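Local coordinates for protein endoglucanase (Clostridium thermocellum, PDB 2YIK) that probably hydrolyses internal beta-1,4-glucosidic bonds of cellulose, as a family 9 glycoside hydrolase, at residues Y395-Q400 / N502-G507; L404-H409 / S415-W420. All blocks are in the same frame, centred on the assembly; numbering follows the deposited sequence.

Contact 1 of 2, residues Y395-Q400 / N502-G507; sequences YNTAAQ and NAAFVG
Ala-398 and Ala-504 are the closest pair of CA atoms, 5.0 Å apart, between two helices running the same way, the short axes 7.8 Å apart at 35°. Small side chains permit this spacing, a close helix-helix packing within the (alpha/alpha)6 barrel of family 9. The methyl of Ala-504 is aimed at the facing helix and lies 3.6 Å from CA of Ala-398, closer than the 4.1 Å that separates the two CB atoms; it packs on backbone more than on side chain. Thr-397 supplies the second half of the contact. Its CB and OG1 lie near the backbone N and CB of Phe-505, while CG2 reaches CD1 of the ring at 4.1 Å. A chi1 of 54° sets OG1 between its own backbone N and carbonyl carbon. There the hydroxyl bonds to Ala-393 O one turn back in its helix and accepts a hydrogen bond from water 1 at 2.7 Å from OG1. The same water accepts a weak bond from Phe-505 N, giving the buried interface a polar bridge between the helices. Within helix 392-408, Gln-400 NE2 donates to Asn-396 OD1 at 2.7 Å, nearly straight (169°). With Asn-396 ND2 bonded to Val-385 O, both ends of that amide are held and its rotation is fixed. Met-425 of helix 416-428 meets both Gln-400 and Phe-505, and so touches each side of the pair. Helix 124-140 packs through Thr-133 against Ala-503 and Ala-504, and helix 49-54 brings Tyr-51 against Ala-503 and Val-506.

Contact 2 of 2, residues L404-H409 / S415-W420; sequences LVYDKH and SKYANW
A helical hairpin is closed here by Asp-407, near the end of helix 392-408, whose carboxylate binds the first turn of helix 416-428 at Ser-415 and Ala-418. OD2 accepts from two backbone amides, Ser-415 N and Ala-418 N, each at 2.9 Å from it. The two N-H groups come in from opposite faces of the carboxylate, both well out of its plane. The other oxygen, OD1, takes the hydroxyl of Ser-415, OG to OD1 2.5 Å; this length is doubtfully short, so the exact position of OG carries little weight. Ser-415 is itself the N-cap: its OG accepts from Tyr-417 N at 3.1 Å, and a chi1 of 77° turns the hydroxyl back over that first turn. Between them serine and aspartate take the amides of Ser-415, Tyr-417 and Ala-418, and the acid would probably be stabilised by the positive end of the helix dipole. The antiparallel crossing (147°, axes 8.5 Å apart) is that of consecutive helices in the (alpha/alpha)6 barrel of family 9, a fold of the six-hairpin class. On one flank of the carboxylate the edge of Tyr-417 points at the face of Tyr-406 in an offset T-shaped pair, ring centroids 5.2 Å apart. Tyr-417 CD2 also lies near Asp-407 OD1, while its OH bonds to Asp-370. Tyr-406 in turn stacks with His-410 in the connecting loop and meets Trp-362 edge-to-face. One turn before Asp-407, Leu-404 sets CD2 against Ala-418 CB at 3.8 Å, and Phe-515 of helix 499-516 touches both Leu-404 and Asp-407.

How the contacts relate
Helix 392-408 serves both contacts, whose centres lie about 14 Å apart: contact 1 uses its earlier part, contact 2 its C-terminal end. Along the chain the order is 395-400, 404-409, 415-420, 502-507, so the short hairpin of contact 2 is nested inside the long loop that contact 1 closes. Contact 2 joins neighbours in sequence, contact 1 brings in helix 499-516 from about a hundred residues further on. The two also meet directly, Trp-420 CH2 lying 3.7 Å from Ala-399 CB. Together they pack three helices of the catalytic domain against one another, away from the metal sites and from the predicted active-site His-451.

Contact 1 of 2, residues Y395-Q400 / N502-G507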
# COMPACT_ATOMS: atom_id res chain seq x y z
N TYR A 395 -9.72 -4.84 -5.01
CA TYR A 395 -10.66 -5.00 -3.89
C TYR A 395 -10.78 -6.46 -3.49
O TYR A 395 -10.78 -6.80 -2.31
CB TYR A 395 -12.05 -4.49 -4.28
CG TYR A 395 -12.11 -3.01 -4.54
CD1 TYR A 395 -11.64 -2.10 -3.60
CD2 TYR A 395 -12.72 -2.51 -5.69
CE1 TYR A 395 -11.77 -0.73 -3.79
CE2 TYR A 395 -12.86 -1.13 -5.90
CZ TYR A 395 -12.38 -0.25 -4.94
OH TYR A 395 -12.53 1.10 -5.10
N ASN A 396 -10.90 -7.32 -4.50
CA ASN A 396 -11.04 -8.75 -4.27
C ASN A 396 -9.86 -9.33 -3.49
O ASN A 396 -10.05 -10.04 -2.52
CB ASN A 396 -11.20 -9.49 -5.60
CG ASN A 396 -11.49 -10.97 -5.42
OD1 ASN A 396 -10.60 -11.76 -5.11
ND2 ASN A 396 -12.75 -11.35 -5.60
N THR A 397 -8.64 -9.02 -3.93
CA THR A 397 -7.46 -9.54 -3.24
C THR A 397 -7.32 -8.97 -1.82
O THR A 397 -6.73 -9.62 -0.95
CB THR A 397 -6.16 -9.32 -4.06
OG1 THR A 397 -6.03 -7.93 -4.41
CG2 THR A 397 -6.20 -10.17 -5.33
N ALA A 398 -7.86 -7.78 -1.59
CA ALA A 398 -7.82 -7.17 -0.26
C ALA A 398 -8.73 -7.99 0.65
O ALA A 398 -8.41 -8.23 1.82
CB ALA A 398 -8.30 -5.73 -0.31
N ALA A 399 -9.86 -8.43 0.11
CA ALA A 399 -10.79 -9.25 0.88
C ALA A 399 -10.12 -10.60 1.15
O ALA A 399 -10.26 -11.17 2.22
CB ALA A 399 -12.09 -9.46 0.11
N GLN A 400 -9.39 -11.10 0.15
CA GLN A 400 -8.68 -12.37 0.29
C GLN A 400 -7.68 -12.26 1.44
O GLN A 400 -7.58 -13.15 2.29
CB GLN A 400 -7.92 -12.71 -1.00
CG GLN A 400 -8.79 -13.16 -2.17
CD GLN A 400 -7.96 -13.60 -3.37
OE1 GLN A 400 -6.97 -14.31 -3.20
NE2 GLN A 400 -8.36 -13.20 -4.57
N ASN A 502 -1.35 -4.07 -6.39
CA ASN A 502 -0.54 -5.23 -6.03
C ASN A 502 -0.30 -5.41 -4.53
O ASN A 502 0.10 -6.49 -4.09
CB ASN A 502 0.82 -5.18 -6.75
CG ASN A 502 0.82 -5.98 -8.05
OD1 ASN A 502 1.61 -6.92 -8.21
ND2 ASN A 502 -0.05 -5.63 -8.97
N ALA A 503 -0.56 -4.36 -3.76
CA ALA A 503 -0.33 -4.39 -2.32
C ALA A 503 -0.90 -5.56 -1.51
O ALA A 503 -0.15 -6.33 -0.90
CB ALA A 503 -0.78 -3.07 -1.71
N ALA A 504 -2.23 -5.71 -1.49
CA ALA A 504 -2.82 -6.80 -0.73
C ALA A 504 -2.61 -8.13 -1.45
O ALA A 504 -2.58 -9.19 -0.83
CB ALA A 504 -4.32 -6.56 -0.50
N PHE A 505 -2.46 -8.05 -2.77
CA PHE A 505 -2.24 -9.23 -3.61
C PHE A 505 -1.00 -10.01 -3.15
O PHE A 505 -1.01 -11.24 -3.12
CB PHE A 505 -2.13 -8.78 -5.08
CG PHE A 505 -1.67 -9.86 -6.03
CD1 PHE A 505 -2.26 -11.12 -6.04
CD2 PHE A 505 -0.66 -9.58 -6.95
CE1 PHE A 505 -1.84 -12.10 -6.95
CE2 PHE A 505 -0.23 -10.55 -7.86
CZ PHE A 505 -0.83 -11.81 -7.87
N VAL A 506 0.05 -9.29 -2.77
CA VAL A 506 1.27 -9.96 -2.31
C VAL A 506 0.96 -10.80 -1.08
O VAL A 506 1.26 -11.99 -1.04
CB VAL A 506 2.37 -8.93 -1.96
CG1 VAL A 506 3.59 -9.65 -1.35
CG2 VAL A 506 2.77 -8.16 -3.20
N GLY A 507 0.33 -10.18 -0.09
CA GLY A 507 -0.01 -10.87 1.13
C GLY A 507 -0.96 -12.04 0.95
O GLY A 507 -0.84 -13.06 1.64
O HOH W 1 -4.25 -5.91 -3.91

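Contact 2 of 2, residues L404-H409 / S415-W420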
# COMPACT_ATOMS: atom_id res chain seq x y z
N LEU A 404 -7.63 -14.45 4.90
CA LEU A 404 -6.50 -15.28 5.32
C LEU A 404 -5.94 -14.85 6.68
O LEU A 404 -5.48 -15.69 7.45
CB LEU A 404 -5.42 -15.24 4.23
CG LEU A 404 -5.97 -15.81 2.91
CD1 LEU A 404 -5.19 -15.28 1.72
CD2 LEU A 404 -5.91 -17.33 2.98
N VAL A 405 -5.99 -13.56 6.97
CA VAL A 405 -5.52 -13.06 8.26
C VAL A 405 -6.48 -13.51 9.37
O VAL A 405 -6.06 -13.89 10.46
CB VAL A 405 -5.42 -11.50 8.24
CG1 VAL A 405 -5.32 -10.96 9.67
CG2 VAL A 405 -4.20 -11.08 7.43
N TYR A 406 -7.78 -13.50 9.07
CA TYR A 406 -8.78 -13.92 10.05
C TYR A 406 -8.57 -15.39 10.41
O TYR A 406 -8.58 -15.76 11.59
CB TYR A 406 -10.20 -13.74 9.50
CG TYR A 406 -11.28 -14.10 10.49
CD1 TYR A 406 -11.71 -15.41 10.65
CD2 TYR A 406 -11.88 -13.11 11.28
CE1 TYR A 406 -12.70 -15.75 11.57
CE2 TYR A 406 -12.87 -13.43 12.20
CZ TYR A 406 -13.28 -14.75 12.34
OH TYR A 406 -14.28 -15.07 13.23
N ASP A 407 -8.38 -16.23 9.40
CA ASP A 407 -8.18 -17.65 9.65
C ASP A 407 -6.89 -17.92 10.40
O ASP A 407 -6.84 -18.80 11.26
CB ASP A 407 -8.21 -18.46 8.34
CG ASP A 407 -9.63 -18.68 7.82
OD1 ASP A 407 -10.59 -18.24 8.50
OD2 ASP A 407 -9.80 -19.29 6.74
N LYS A 408 -5.85 -17.15 10.09
CA LYS A 408 -4.59 -17.33 10.78
C LYS A 408 -4.79 -17.12 12.27
O LYS A 408 -4.29 -17.89 13.09
CB LYS A 408 -3.53 -16.34 10.28
CG LYS A 408 -2.25 -16.40 11.11
CD LYS A 408 -1.29 -15.26 10.80
CE LYS A 408 -0.19 -15.18 11.86
NZ LYS A 408 0.68 -13.98 11.70
N HIS A 409 -5.56 -16.09 12.62
CA HIS A 409 -5.79 -15.77 14.01
C HIS A 409 -6.93 -16.50 14.69
O HIS A 409 -7.30 -16.18 15.83
CB HIS A 409 -5.94 -14.26 14.14
CG HIS A 409 -4.69 -13.52 13.79
ND1 HIS A 409 -3.61 -13.46 14.64
CD2 HIS A 409 -4.31 -12.89 12.66
CE1 HIS A 409 -2.61 -12.83 14.05
NE2 HIS A 409 -3.01 -12.47 12.84
N SER A 415 -10.51 -22.05 6.85
CA SER A 415 -11.93 -22.13 7.08
C SER A 415 -12.61 -21.76 5.75
O SER A 415 -11.95 -21.65 4.69
CB SER A 415 -12.34 -21.14 8.19
OG SER A 415 -12.42 -19.75 7.76
N LYS A 416 -13.93 -21.61 5.79
CA LYS A 416 -14.71 -21.23 4.62
C LYS A 416 -14.15 -19.90 4.07
O LYS A 416 -14.26 -19.63 2.88
CB LYS A 416 -16.20 -21.08 4.99
CG LYS A 416 -16.48 -20.04 6.08
CD LYS A 416 -17.98 -19.96 6.38
CE LYS A 416 -18.22 -18.97 7.52
NZ LYS A 416 -19.65 -18.88 7.91
N TYR A 417 -13.55 -19.06 4.93
CA TYR A 417 -13.00 -17.79 4.43
C TYR A 417 -11.80 -18.03 3.52
O TYR A 417 -11.78 -17.58 2.37
CB TYR A 417 -12.62 -16.85 5.58
CG TYR A 417 -13.81 -16.43 6.42
CD1 TYR A 417 -15.06 -16.21 5.84
CD2 TYR A 417 -13.70 -16.28 7.81
CE1 TYR A 417 -16.16 -15.85 6.60
CE2 TYR A 417 -14.80 -15.92 8.58
CZ TYR A 417 -16.03 -15.71 7.98
OH TYR A 417 -17.12 -15.39 8.75
N ALA A 418 -10.80 -18.74 4.03
CA ALA A 418 -9.61 -19.05 3.24
C ALA A 418 -9.99 -19.86 2.00
O ALA A 418 -9.45 -19.63 0.92
CB ALA A 418 -8.61 -19.84 4.08
N ASN A 419 -10.92 -20.81 2.16
CA ASN A 419 -11.35 -21.62 1.03
C ASN A 419 -11.95 -20.70 -0.03
O ASN A 419 -11.72 -20.88 -1.22
CB ASN A 419 -12.39 -22.66 1.46
CG ASN A 419 -11.82 -23.67 2.45
OD1 ASN A 419 -10.62 -23.92 2.46
ND2 ASN A 419 -12.68 -24.25 3.27
N TRP A 420 -12.72 -19.71 0.42
CA TRP A 420 -13.33 -18.75 -0.49
C TRP A 420 -12.23 -17.93 -1.17
O TRP A 420 -12.26 -17.71 -2.39
CB TRP A 420 -14.26 -17.80 0.26
CG TRP A 420 -14.69 -16.64 -0.58
CD1 TRP A 420 -15.66 -16.63 -1.53
CD2 TRP A 420 -14.13 -15.32 -0.56
NE1 TRP A 420 -15.74 -15.38 -2.11
CE2 TRP A 420 -14.81 -14.56 -1.54
CE3 TRP A 420 -13.11 -14.71 0.18
CZ2 TRP A 420 -14.51 -13.22 -1.79
CZ3 TRP A 420 -12.82 -13.37 -0.07
CH2 TRP A 420 -13.52 -12.64 -1.04